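Long-range contacts in glyceraldehyde-3-phosphate dehydrogenase (Sulfolobus solfataricus, PDB 1B7G), which catalyses the phosphorylating oxidation of D-glyceraldehyde 3-phosphate in glycolysis, using NADP or NAD as cofactor with a marked preference for NADP: residues A[136-141]-A[190-195]; A[159-164]-A[205-210]; A[142-147]-A[294-299]. The protein carries 1 engineered substitution. All coordinates share one frame; numbering follows the deposited sequence.

Contact 1: A[136-141]-A[190-195]; sequences VVSCNT and PSHHAK. With SO4 (sulfate ion), chain C; SO4 (sulfate ion), chain F; SO4 (sulfate ion), chain H.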
loop_
_atom_site.group_PDB
_atom_site.type_symbol
_atom_site.label_atom_id
_atom_site.label_comp_id
_atom_site.label_asym_id
_atom_site.label_seq_id
_atom_site.Cartn_x
_atom_site.Cartn_y
_atom_site.Cartn_z
ATOM N N VAL A 136 2.702 21.612 -14.861
ATOM C CA VAL A 136 1.805 21.296 -13.750
ATOM C C VAL A 136 2.626 21.575 -12.467
ATOM O O VAL A 136 3.689 20.999 -12.318
ATOM C CB VAL A 136 1.343 19.841 -13.758
ATOM C CG1 VAL A 136 0.670 19.484 -12.424
ATOM C CG2 VAL A 136 0.358 19.549 -14.929
ATOM N N VAL A 137 2.138 22.404 -11.561
ATOM C CA VAL A 137 2.905 22.748 -10.356
ATOM C C VAL A 137 3.191 21.507 -9.501
ATOM O O VAL A 137 2.612 20.435 -9.696
ATOM C CB VAL A 137 2.210 23.792 -9.481
ATOM C CG1 VAL A 137 2.571 25.208 -9.965
ATOM C CG2 VAL A 137 0.706 23.614 -9.463
ATOM N N SER A 138 4.105 21.669 -8.529
ATOM C CA SER A 138 4.508 20.528 -7.698
ATOM C C SER A 138 3.359 20.007 -6.886
ATOM O O SER A 138 2.297 20.630 -6.722
ATOM C CB SER A 138 5.673 20.971 -6.751
ATOM O OG SER A 138 5.062 21.768 -5.699
ATOM N N CYS A 139 3.565 18.862 -6.215
ATOM C CA CYS A 139 2.551 18.260 -5.377
ATOM C C CYS A 139 2.055 19.195 -4.260
ATOM O O CYS A 139 0.867 19.295 -4.006
ATOM C CB CYS A 139 3.185 16.996 -4.691
ATOM S SG CYS A 139 3.871 15.835 -5.935
ATOM N N ASN A 140 2.989 19.846 -3.534
ATOM C CA ASN A 140 2.500 20.702 -2.433
ATOM C C ASN A 140 1.990 22.022 -2.979
ATOM O O ASN A 140 1.070 22.589 -2.398
ATOM C CB ASN A 140 3.626 20.893 -1.390
ATOM C CG ASN A 140 3.752 19.630 -0.538
ATOM O OD1 ASN A 140 2.747 19.095 -0.073
ATOM N ND2 ASN A 140 4.954 19.147 -0.328
ATOM N N THR A 141 2.494 22.463 -4.155
ATOM C CA THR A 141 1.954 23.712 -4.711
ATOM C C THR A 141 0.508 23.465 -5.136
ATOM O O THR A 141 -0.396 24.284 -4.977
ATOM C CB THR A 141 2.773 24.189 -5.912
ATOM O OG1 THR A 141 4.165 24.260 -5.560
ATOM C CG2 THR A 141 2.315 25.586 -6.349
ATOM N N PRO A 190 11.035 32.757 1.822
ATOM C CA PRO A 190 10.163 31.618 1.738
ATOM C C PRO A 190 10.713 30.428 0.971
ATOM O O PRO A 190 11.736 30.483 0.281
ATOM C CB PRO A 190 8.971 32.231 0.946
ATOM C CG PRO A 190 9.653 33.075 -0.057
ATOM C CD PRO A 190 10.822 33.708 0.676
ATOM N N SER A 191 10.071 29.257 1.163
ATOM C CA SER A 191 10.464 28.116 0.297
ATOM C C SER A 191 9.891 28.404 -1.107
ATOM O O SER A 191 9.105 29.327 -1.282
ATOM C CB SER A 191 9.882 26.835 0.851
ATOM O OG SER A 191 8.473 26.942 1.005
ATOM N N HIS A 192 10.165 27.569 -2.100
ATOM C CA HIS A 192 9.786 27.781 -3.473
ATOM C C HIS A 192 8.274 27.737 -3.695
ATOM O O HIS A 192 7.837 28.190 -4.745
ATOM C CB HIS A 192 10.491 26.757 -4.391
ATOM C CG HIS A 192 9.936 25.369 -4.317
ATOM N ND1 HIS A 192 8.817 25.007 -5.051
ATOM C CD2 HIS A 192 10.301 24.257 -3.623
ATOM C CE1 HIS A 192 8.487 23.760 -4.787
ATOM N NE2 HIS A 192 9.383 23.265 -3.965
ATOM N N HIS A 193 7.512 27.117 -2.795
ATOM C CA HIS A 193 6.088 27.018 -2.913
ATOM C C HIS A 193 5.392 28.336 -3.183
ATOM O O HIS A 193 4.489 28.348 -4.028
ATOM C CB HIS A 193 5.494 26.349 -1.649
ATOM C CG HIS A 193 6.250 25.059 -1.397
ATOM N ND1 HIS A 193 7.449 25.012 -0.735
ATOM C CD2 HIS A 193 5.999 23.810 -1.825
ATOM C CE1 HIS A 193 7.899 23.762 -0.730
ATOM N NE2 HIS A 193 7.026 22.995 -1.395
ATOM N N ALA A 194 5.809 29.416 -2.491
ATOM C CA ALA A 194 5.118 30.689 -2.638
ATOM C C ALA A 194 5.216 31.240 -4.056
ATOM O O ALA A 194 4.200 31.517 -4.675
ATOM C CB ALA A 194 5.600 31.685 -1.577
ATOM N N LYS A 195 6.407 31.270 -4.608
ATOM C CA LYS A 195 6.633 31.635 -5.985
ATOM C C LYS A 195 5.817 30.721 -6.916
ATOM O O LYS A 195 5.152 31.226 -7.806
ATOM C CB LYS A 195 8.107 31.518 -6.320
ATOM C CG LYS A 195 8.484 32.114 -7.653
ATOM C CD LYS A 195 9.935 31.840 -8.062
ATOM C CE LYS A 195 10.285 32.856 -9.160
ATOM N NZ LYS A 195 11.524 32.540 -9.902
HETATM S S SO4 C . 7.088 19.986 -3.302
HETATM O O1 SO4 C . 8.215 19.125 -3.641
HETATM O O2 SO4 C . 7.133 20.291 -1.769
HETATM O O3 SO4 C . 5.744 19.467 -3.539
HETATM O O4 SO4 C . 7.301 21.233 -4.058
HETATM S S SO4 F . 13.693 26.021 -2.360
HETATM O O1 SO4 F . 13.749 25.174 -3.608
HETATM O O2 SO4 F . 14.671 25.432 -1.367
HETATM O O3 SO4 F . 12.304 25.969 -1.764
HETATM O O4 SO4 F . 14.119 27.416 -2.688
HETATM S S SO4 H . 11.519 29.402 -11.323
HETATM O O1 SO4 H . 11.770 30.642 -12.165
HETATM O O2 SO4 H . 12.706 28.497 -11.457
HETATM O O3 SO4 H . 10.271 28.721 -11.744
HETATM O O4 SO4 H . 11.405 29.870 -9.894
#
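With CG set opposite the carbonyl carbon in both residues (chi1 -77° in Asn140, -51° in His193), the amide and the imidazole reach the sulfate of chain C, and Asn140 CB comes to 3.8 Å from His193 CD2. The two segments make no direct hydrogen bond; the anion joins them. His193 NE2 donates to O2 of that ion at 2.7 Å in a nearly straight bond (176°) in the ring plane, and Asn140 ND2 reaches O2 at 2.9 Å. The Asn140 backbone N gives a third bond, 2.8 Å to O3, at the start of helix 139-152, whose dipole should favour an anion. This is the inorganic-phosphate site of the glyceraldehyde-3-phosphate dehydrogenase active site, here occupied by sulfate, beside Cys139, probably the nucleophile as in related enzymes; Arg166 also bonds a sulfate, probably this one. Ser138 is the N-cap: its OG accepts from Thr141 N at 3.1 Å and from Thr141 OG1 at 2.7 Å. On the far side of the ring from NE2, His193 ND1 shares a hydrogen bond with Ser191 OG (2.8 Å); together the two bonds fix its rotation. His192 NE2 lies over one face of that ring, while His192 ND1 bonds Asp196. Asn140 OD1 is held by His221.

Contact 2: A[159-164]-A[205-210]; sequences KVRATI and DIATMA. Unlike the reference sequence in segment 159-164: Lys159 (reference Asn).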
loop_
_atom_site.group_PDB
_atom_site.type_symbol
_atom_site.label_atom_id
_atom_site.label_comp_id
_atom_site.label_asym_id
_atom_site.label_seq_id
_atom_site.Cartn_x
_atom_site.Cartn_y
_atom_site.Cartn_z
ATOM N N LYS A 159 -4.433 36.887 1.776
ATOM C CA LYS A 159 -3.113 36.516 2.261
ATOM C C LYS A 159 -3.018 35.064 2.741
ATOM O O LYS A 159 -3.917 34.510 3.309
ATOM C CB LYS A 159 -2.716 37.448 3.436
ATOM C CG LYS A 159 -1.216 37.333 3.694
ATOM C CD LYS A 159 -0.796 37.939 5.006
ATOM C CE LYS A 159 -1.001 39.439 5.046
ATOM N NZ LYS A 159 -0.299 40.033 6.225
ATOM N N VAL A 160 -1.866 34.435 2.432
ATOM C CA VAL A 160 -1.621 33.058 2.840
ATOM C C VAL A 160 -0.245 32.967 3.520
ATOM O O VAL A 160 0.749 33.396 2.933
ATOM C CB VAL A 160 -1.604 32.067 1.651
ATOM C CG1 VAL A 160 -1.216 30.638 2.118
ATOM C CG2 VAL A 160 -2.946 31.983 0.949
ATOM N N ARG A 161 -0.242 32.302 4.669
ATOM C CA ARG A 161 1.028 31.967 5.330
ATOM C C ARG A 161 0.927 30.454 5.602
ATOM O O ARG A 161 -0.132 30.016 6.055
ATOM C CB ARG A 161 1.292 32.729 6.626
ATOM C CG ARG A 161 1.437 34.261 6.433
ATOM C CD ARG A 161 2.706 34.566 5.672
ATOM N NE ARG A 161 2.969 36.004 5.514
ATOM C CZ ARG A 161 2.620 36.696 4.426
ATOM N NH1 ARG A 161 1.993 36.035 3.446
ATOM N NH2 ARG A 161 2.879 37.998 4.290
ATOM N N ALA A 162 1.944 29.696 5.171
ATOM C CA ALA A 162 1.826 28.257 5.340
ATOM C C ALA A 162 3.198 27.658 5.724
ATOM O O ALA A 162 4.227 28.124 5.301
ATOM C CB ALA A 162 1.374 27.586 4.030
ATOM N N THR A 163 3.062 26.619 6.501
ATOM C CA THR A 163 4.185 25.760 6.842
ATOM C C THR A 163 3.919 24.346 6.298
ATOM O O THR A 163 2.872 23.765 6.493
ATOM C CB THR A 163 4.325 25.765 8.371
ATOM O OG1 THR A 163 5.059 26.909 8.795
ATOM C CG2 THR A 163 5.077 24.514 8.835
ATOM N N ILE A 164 4.897 23.866 5.549
ATOM C CA ILE A 164 4.868 22.574 4.897
ATOM C C ILE A 164 5.861 21.580 5.501
ATOM O O ILE A 164 7.074 21.751 5.447
ATOM C CB ILE A 164 5.140 22.714 3.388
ATOM C CG1 ILE A 164 4.065 23.617 2.726
ATOM C CG2 ILE A 164 5.048 21.352 2.678
ATOM C CD1 ILE A 164 4.539 24.109 1.367
ATOM N N ASP A 205 -0.573 37.579 -1.898
ATOM C CA ASP A 205 0.539 37.783 -0.917
ATOM C C ASP A 205 0.669 36.449 -0.139
ATOM O O ASP A 205 -0.130 36.159 0.753
ATOM C CB ASP A 205 0.125 38.923 0.004
ATOM C CG ASP A 205 1.016 39.145 1.206
ATOM O OD1 ASP A 205 1.983 38.402 1.443
ATOM O OD2 ASP A 205 0.770 40.092 1.978
ATOM N N ILE A 206 1.654 35.660 -0.496
ATOM C CA ILE A 206 1.832 34.330 0.119
ATOM C C ILE A 206 3.297 34.129 0.494
ATOM O O ILE A 206 4.223 34.548 -0.198
ATOM C CB ILE A 206 1.359 33.161 -0.787
ATOM C CG1 ILE A 206 1.732 31.794 -0.193
ATOM C CG2 ILE A 206 2.013 33.303 -2.158
ATOM C CD1 ILE A 206 1.008 30.584 -0.794
ATOM N N ALA A 207 3.491 33.529 1.688
ATOM C CA ALA A 207 4.844 33.186 2.085
ATOM C C ALA A 207 4.783 31.799 2.703
ATOM O O ALA A 207 3.829 31.424 3.386
ATOM C CB ALA A 207 5.467 34.270 2.994
ATOM N N THR A 208 5.788 30.986 2.447
ATOM C CA THR A 208 5.776 29.612 2.921
ATOM C C THR A 208 7.149 29.216 3.480
ATOM O O THR A 208 8.159 29.719 3.017
ATOM C CB THR A 208 5.513 28.618 1.766
ATOM O OG1 THR A 208 6.457 28.874 0.734
ATOM C CG2 THR A 208 4.088 28.714 1.227
ATOM N N MET A 209 7.087 28.327 4.466
ATOM C CA MET A 209 8.338 27.717 4.936
ATOM C C MET A 209 8.175 26.200 4.866
ATOM O O MET A 209 7.052 25.722 5.068
ATOM C CB MET A 209 8.559 28.076 6.409
ATOM C CG MET A 209 8.791 29.506 6.782
ATOM S SD MET A 209 8.830 29.842 8.551
ATOM C CE MET A 209 7.207 30.509 8.846
ATOM N N ALA A 210 9.261 25.454 4.697
ATOM C CA ALA A 210 9.131 24.009 4.595
ATOM C C ALA A 210 10.301 23.323 5.376
ATOM O O ALA A 210 11.402 23.832 5.367
ATOM C CB ALA A 210 9.288 23.591 3.134
#
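Arg161 lays one face of its guanidinium over the methyl of Ala207, whose CB sits 3.6 Å from the plane and off toward the rim. On the opposite face lies CD of Lys159, which differs from the reference sequence (Asn). The arginine chain bends at chi2 (-68°), which turns its end across to the neighbouring strand, and there NH1 and NH2 form a salt bridge, both to one oxygen of Asp205: NH2 to OD1 at 3.0 Å and NH1 to OD1 at 3.1 Å. The two planes are 52° apart, and both nitrogens come from the same face of the carboxylate, NH2 on the syn side and NH1 from well above. NH1 also bonds Val160 O at 3.0 Å, an oxygen that already accepts from Ala207 N. The backbones beneath these side chains form a regular parallel pair in the mixed sheet of the C-terminal domain, their axes 16° apart. Val160 N bonds Asp205 O, then Ala162 N bonds Ala207 O; Met209 N returns to Ala162 O, and Ile164 N meets Met209 O at 2.9 Å. On the other face of the sheet Val160 and Ile206 lie side by side, Val160 CG1 to Ile206 CD1 3.7 Å, and Ala162 CB stands 4.1 Å from Thr208 CG2. Helix 139-152 packs on this face against Val160, Ala162 and Ile164, and helix 193-198 on Ile206 and Thr208. Thr208 OG1 is bound to Ser191 OG.

Contact 3: A[142-147]-A[294-299]; sequences TALLRT and LMYAVH
Tyr296 is the first residue along strand 294-298 to touch the helix, and it does most of the work. With CG wedged between the backbone N and the carbonyl carbon (chi1 56°), the ring reaches out to helix 142-147 and its hydroxyl end comes up against Leu144: OH is 3.4 Å from Leu144 CD2, and the two side chains cross at about a right angle. The ring meets two further residues obliquely, one helical turn apart. CE1 lies 3.8 Å from Ala143 CB, and CE2 is equally far from Thr147 OG1. That threonine oxygen is committed to its own helix, donating to Ala143 O at 2.9 Å; the same carbonyl takes Thr147 N from the other side of its plane. His221 of the adjoining strand meets the Tyr296 ring with the planes some 35° apart. Two residues on, Val298 again faces the helix, and its CG2 presses on Ala143 CB at 3.4 Å, tighter than usual for two carbons. The alanine methyl thus meets Tyr296 and Val298 together, over the notch between them. Helix and strand axes pass 9.9 Å apart at 133°, the layering of the glyceraldehyde-3-phosphate dehydrogenase C-terminal domain, where the helix that starts at Cys139 lies across its mixed sheet.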
loop_
_atom_site.group_PDB
_atom_site.type_symbol
_atom_site.label_atom_id
_atom_site.label_comp_id
_atom_site.label_asym_id
_atom_site.label_seq_id
_atom_site.Cartn_x
_atom_site.Cartn_y
_atom_site.Cartn_z
ATOM N N THR A 142 0.299 22.275 -5.748
ATOM C CA THR A 142 -1.061 21.898 -6.153
ATOM C C THR A 142 -2.031 21.909 -5.003
ATOM O O THR A 142 -3.174 22.364 -5.128
ATOM C CB THR A 142 -1.076 20.523 -6.833
ATOM O OG1 THR A 142 -0.282 20.541 -8.032
ATOM C CG2 THR A 142 -2.492 20.101 -7.222
ATOM N N ALA A 143 -1.630 21.326 -3.840
ATOM C CA ALA A 143 -2.554 21.237 -2.722
ATOM C C ALA A 143 -2.884 22.648 -2.205
ATOM O O ALA A 143 -4.034 22.909 -1.906
ATOM C CB ALA A 143 -1.945 20.366 -1.612
ATOM N N LEU A 144 -1.902 23.537 -2.225
ATOM C CA LEU A 144 -2.169 24.929 -1.780
ATOM C C LEU A 144 -3.139 25.637 -2.757
ATOM O O LEU A 144 -4.065 26.308 -2.337
ATOM C CB LEU A 144 -0.848 25.665 -1.713
ATOM C CG LEU A 144 0.080 25.509 -0.487
ATOM C CD1 LEU A 144 1.483 25.912 -0.895
ATOM C CD2 LEU A 144 -0.408 26.379 0.669
ATOM N N LEU A 145 -2.944 25.479 -4.071
ATOM C CA LEU A 145 -3.824 26.075 -5.065
ATOM C C LEU A 145 -5.247 25.555 -5.018
ATOM O O LEU A 145 -6.175 26.377 -5.044
ATOM C CB LEU A 145 -3.258 25.901 -6.489
ATOM C CG LEU A 145 -2.007 26.777 -6.703
ATOM C CD1 LEU A 145 -1.275 26.365 -7.967
ATOM C CD2 LEU A 145 -2.445 28.242 -6.683
ATOM N N ARG A 146 -5.458 24.250 -4.856
ATOM C CA ARG A 146 -6.812 23.736 -4.770
ATOM C C ARG A 146 -7.519 24.350 -3.549
ATOM O O ARG A 146 -8.702 24.600 -3.617
ATOM C CB ARG A 146 -6.921 22.226 -4.658
ATOM C CG ARG A 146 -6.281 21.489 -5.870
ATOM C CD ARG A 146 -6.716 20.006 -5.670
ATOM N NE ARG A 146 -6.150 19.195 -6.756
ATOM C CZ ARG A 146 -5.840 17.902 -6.602
ATOM N NH1 ARG A 146 -6.111 17.275 -5.455
ATOM N NH2 ARG A 146 -5.310 17.272 -7.637
ATOM N N THR A 147 -6.787 24.409 -2.424
ATOM C CA THR A 147 -7.406 24.955 -1.208
ATOM C C THR A 147 -7.681 26.452 -1.381
ATOM O O THR A 147 -8.806 26.840 -1.105
ATOM C CB THR A 147 -6.467 24.711 0.008
ATOM O OG1 THR A 147 -6.158 23.304 0.043
ATOM C CG2 THR A 147 -7.096 25.195 1.281
ATOM N N LEU A 294 -6.280 25.993 9.162
ATOM C CA LEU A 294 -6.594 24.568 9.012
ATOM C C LEU A 294 -5.326 23.775 8.675
ATOM O O LEU A 294 -4.259 24.306 8.303
ATOM C CB LEU A 294 -7.712 24.321 7.995
ATOM C CG LEU A 294 -7.457 24.851 6.576
ATOM C CD1 LEU A 294 -6.717 23.836 5.739
ATOM C CD2 LEU A 294 -8.790 25.245 5.921
ATOM N N MET A 295 -5.403 22.449 8.731
ATOM C CA MET A 295 -4.240 21.640 8.328
ATOM C C MET A 295 -4.727 20.511 7.427
ATOM O O MET A 295 -5.899 20.080 7.520
ATOM C CB MET A 295 -3.553 21.045 9.603
ATOM C CG MET A 295 -4.558 20.153 10.327
ATOM S SD MET A 295 -3.827 19.191 11.616
ATOM C CE MET A 295 -3.483 20.334 12.895
ATOM N N TYR A 296 -3.841 20.032 6.571
ATOM C CA TYR A 296 -4.242 18.959 5.654
ATOM C C TYR A 296 -3.059 18.084 5.309
ATOM O O TYR A 296 -1.876 18.492 5.413
ATOM C CB TYR A 296 -4.965 19.572 4.423
ATOM C CG TYR A 296 -4.223 20.623 3.639
ATOM C CD1 TYR A 296 -3.211 20.269 2.736
ATOM C CD2 TYR A 296 -4.530 21.958 3.744
ATOM C CE1 TYR A 296 -2.548 21.240 2.016
ATOM C CE2 TYR A 296 -3.887 22.934 3.005
ATOM C CZ TYR A 296 -2.873 22.573 2.160
ATOM O OH TYR A 296 -2.191 23.536 1.465
ATOM N N ALA A 297 -3.393 16.852 4.872
ATOM C CA ALA A 297 -2.376 15.947 4.362
ATOM C C ALA A 297 -2.336 15.951 2.843
ATOM O O ALA A 297 -3.368 16.209 2.182
ATOM C CB ALA A 297 -2.594 14.505 4.862
ATOM N N VAL A 298 -1.194 15.649 2.246
ATOM C CA VAL A 298 -1.057 15.580 0.794
ATOM C C VAL A 298 -0.365 14.257 0.411
ATOM O O VAL A 298 0.728 13.987 0.893
ATOM C CB VAL A 298 -0.220 16.733 0.237
ATOM C CG1 VAL A 298 -0.039 16.653 -1.266
ATOM C CG2 VAL A 298 -0.825 18.117 0.609
ATOM N N HIS A 299 -1.020 13.429 -0.392
ATOM C CA HIS A 299 -0.376 12.196 -0.868
ATOM C C HIS A 299 0.413 12.530 -2.112
ATOM O O HIS A 299 -0.143 12.621 -3.234
ATOM C CB HIS A 299 -1.367 11.056 -1.111
ATOM C CG HIS A 299 -0.653 9.795 -1.566
ATOM N ND1 HIS A 299 -1.130 8.991 -2.568
ATOM C CD2 HIS A 299 0.510 9.241 -1.184
ATOM C CE1 HIS A 299 -0.299 7.997 -2.791
ATOM N NE2 HIS A 299 0.709 8.112 -1.932
#

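In the fold
From the N terminus, the chain leaves strand 133-136 of the parallel nucleotide-binding sheet and enters helix 139-152, which serves two contacts: its start belongs to contact 1, its next turns to contact 3. Strand 157-167 then opens contact 2. Contact 1 closes first, when the chain returns at 190-195; contact 2 closes at 205-210, and contact 3 only at 294-299. Contact 1 therefore crosses both others, whereas the whole of contact 2 falls between the two ends of contact 3. Contacts 2 and 3 reach the same mixed sheet, and Leu144 packs on Ala162 and Ile164. Ile164 also touches His193, linking that sheet to the anion site.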